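Local coordinates for putative cell adhesion protein (Parabacteroides distasonis, PDB 3LIU), which belongs to the FimA/Mfa1 fimbrillins and probably assembles as a subunit into pili used for adhesion, at residues 315-320 against 367-372. Numbering follows the deposited sequence.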
loop_
_atom_site.group_PDB
_atom_site.type_symbol
_atom_site.label_atom_id
_atom_site.label_comp_id
_atom_site.label_asym_id
_atom_site.label_seq_id
_atom_site.Cartn_x
_atom_site.Cartn_y
_atom_site.Cartn_z
ATOM N N TYR A 315 6.916 -3.303 29.875
ATOM C CA TYR A 315 8.070 -2.415 30.053
ATOM C C TYR A 315 8.454 -2.445 31.507
ATOM O O TYR A 315 7.617 -2.263 32.408
ATOM C CB TYR A 315 7.731 -0.988 29.601
ATOM C CG TYR A 315 8.779 0.051 29.944
ATOM C CD1 TYR A 315 9.926 0.229 29.153
ATOM C CD2 TYR A 315 8.634 0.845 31.061
ATOM C CE1 TYR A 315 10.889 1.193 29.494
ATOM C CE2 TYR A 315 9.578 1.799 31.406
ATOM C CZ TYR A 315 10.692 1.977 30.637
ATOM O OH TYR A 315 11.593 2.925 31.046
ATOM N N THR A 316 9.731 -2.662 31.733
ATOM C CA THR A 316 10.278 -2.744 33.073
ATOM C C THR A 316 11.298 -1.612 33.285
ATOM O O THR A 316 12.169 -1.384 32.439
ATOM C CB THR A 316 10.953 -4.134 33.267
ATOM O OG1 THR A 316 10.003 -5.165 32.957
ATOM C CG2 THR A 316 11.476 -4.296 34.675
ATOM N N TYR A 317 11.185 -0.917 34.416
ATOM C CA TYR A 317 12.107 0.158 34.748
ATOM C C TYR A 317 12.492 0.095 36.223
ATOM O O TYR A 317 11.817 -0.542 37.024
ATOM C CB TYR A 317 11.479 1.500 34.434
ATOM C CG TYR A 317 10.222 1.773 35.220
ATOM C CD1 TYR A 317 9.017 1.152 34.878
ATOM C CD2 TYR A 317 10.232 2.671 36.288
ATOM C CE1 TYR A 317 7.868 1.418 35.576
ATOM C CE2 TYR A 317 9.090 2.922 37.017
ATOM C CZ TYR A 317 7.908 2.297 36.664
ATOM O OH TYR A 317 6.758 2.526 37.395
ATOM N N LEU A 318 13.603 0.743 36.552
ATOM C CA LEU A 318 14.078 0.856 37.938
ATOM C C LEU A 318 13.985 2.305 38.349
ATOM O O LEU A 318 14.761 3.128 37.875
ATOM C CB LEU A 318 15.518 0.372 38.072
ATOM C CG LEU A 318 16.070 0.351 39.505
ATOM C CD1 LEU A 318 15.314 -0.659 40.394
ATOM C CD2 LEU A 318 17.539 0.008 39.446
ATOM N N PRO A 319 13.028 2.627 39.213
ATOM C CA PRO A 319 12.936 3.989 39.725
ATOM C C PRO A 319 14.192 4.396 40.491
ATOM O O PRO A 319 14.768 3.573 41.215
ATOM C CB PRO A 319 11.720 3.932 40.663
ATOM C CG PRO A 319 10.972 2.754 40.254
ATOM C CD PRO A 319 11.961 1.774 39.747
ATOM N N GLN A 320 14.639 5.628 40.274
ATOM C CA GLN A 320 15.696 6.257 41.090
ATOM C C GLN A 320 15.690 5.791 42.559
ATOM O O GLN A 320 14.733 6.070 43.313
ATOM C CB GLN A 320 15.488 7.782 41.072
ATOM C CG GLN A 320 16.647 8.604 41.618
ATOM C CD GLN A 320 17.660 8.933 40.531
ATOM O OE1 GLN A 320 17.878 8.140 39.606
ATOM N NE2 GLN A 320 18.278 10.105 40.633
ATOM N N ILE A 367 11.566 4.498 25.887
ATOM C CA ILE A 367 12.306 5.198 26.943
ATOM C C ILE A 367 11.506 5.433 28.238
ATOM O O ILE A 367 11.916 6.197 29.105
ATOM C CB ILE A 367 12.896 6.548 26.417
ATOM C CG1 ILE A 367 11.784 7.550 26.094
ATOM C CG2 ILE A 367 13.797 6.279 25.161
ATOM C CD1 ILE A 367 12.295 8.996 26.014
ATOM N N GLY A 368 10.379 4.748 28.385
ATOM C CA GLY A 368 9.527 4.929 29.556
ATOM C C GLY A 368 8.278 4.105 29.373
ATOM O O GLY A 368 8.131 3.436 28.341
ATOM N N PRO A 369 7.383 4.108 30.383
ATOM C CA PRO A 369 6.182 3.303 30.304
ATOM C C PRO A 369 5.244 3.874 29.248
ATOM O O PRO A 369 5.147 5.090 29.078
ATOM C CB PRO A 369 5.556 3.449 31.694
ATOM C CG PRO A 369 6.526 4.221 32.524
ATOM C CD PRO A 369 7.364 4.984 31.565
ATOM N N GLY A 370 4.553 2.982 28.564
ATOM C CA GLY A 370 3.573 3.347 27.588
ATOM C C GLY A 370 2.241 3.600 28.240
ATOM O O GLY A 370 2.132 3.694 29.458
ATOM N N SER A 371 1.220 3.701 27.406
ATOM C CA SER A 371 -0.144 3.954 27.850
ATOM C C SER A 371 -0.846 2.646 28.019
ATOM O O SER A 371 -0.627 1.715 27.242
ATOM C CB SER A 371 -0.910 4.789 26.818
ATOM O OG SER A 371 -2.280 4.940 27.184
ATOM N N GLU A 372 -1.770 2.604 28.974
ATOM C CA GLU A 372 -2.597 1.421 29.151
ATOM C C GLU A 372 -3.633 1.334 28.023
ATOM O O GLU A 372 -4.209 0.282 27.831
ATOM C CB GLU A 372 -3.213 1.342 30.575
ATOM C CG GLU A 372 -2.117 1.209 31.635
ATOM C CD GLU A 372 -2.605 0.983 33.092
ATOM O OE1 GLU A 372 -3.737 1.411 33.411
ATOM O OE2 GLU A 372 -1.828 0.395 33.919
#
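The ring of Tyr315 lies flat against the backbone of Gly368 and Pro369, joining two parts of a beta-rich fimbrillin fold: strand 308-319, paired antiparallel with strands 193-213 and 326-336, and the loop that links strands 358-366 and 383-391. No hydrogen bond crosses between the segments; they meet chiefly through an aromatic surface laid on a peptide. The carbonyl oxygen Gly368 O sits over the centre of the Tyr315 ring, 3.5 Å above its plane, and also accepts a hydrogen bond from the hydroxyl of Tyr333. Further along the ring, Tyr315 CE2 packs 3.3 Å from Gly368 C and equally near Pro369 N, so the peptide between glycine and proline follows the aromatic surface. Glycine suits this place because its backbone has a phi of 175° that residues with a CB rarely adopt, and a CB would collide with Pro369 CD. Proline suits the next: its nitrogen has no N-H to be satisfied so close to the aromatic carbons, and its CD rests 3.9 Å from Tyr315 CE2. The reach comes from the first torsion of Tyr315, which sets CG anti to the backbone N (chi1 171°) and carries the ring out to the loop. Two residues on, Tyr317 adds a looser touch, its CE1 4.4 Å from Pro369 CG. Replacing Tyr315 with an alanine would probably leave the Gly368-Pro369 peptide without its aromatic cover and deprive Ser195 of a hydrogen-bond partner. That bond, between the two hydroxyls, anchors the far end of the ring on strand 193-213, while the same Tyr315 OH lies 3.2 Å from Gly368 CA in the loop.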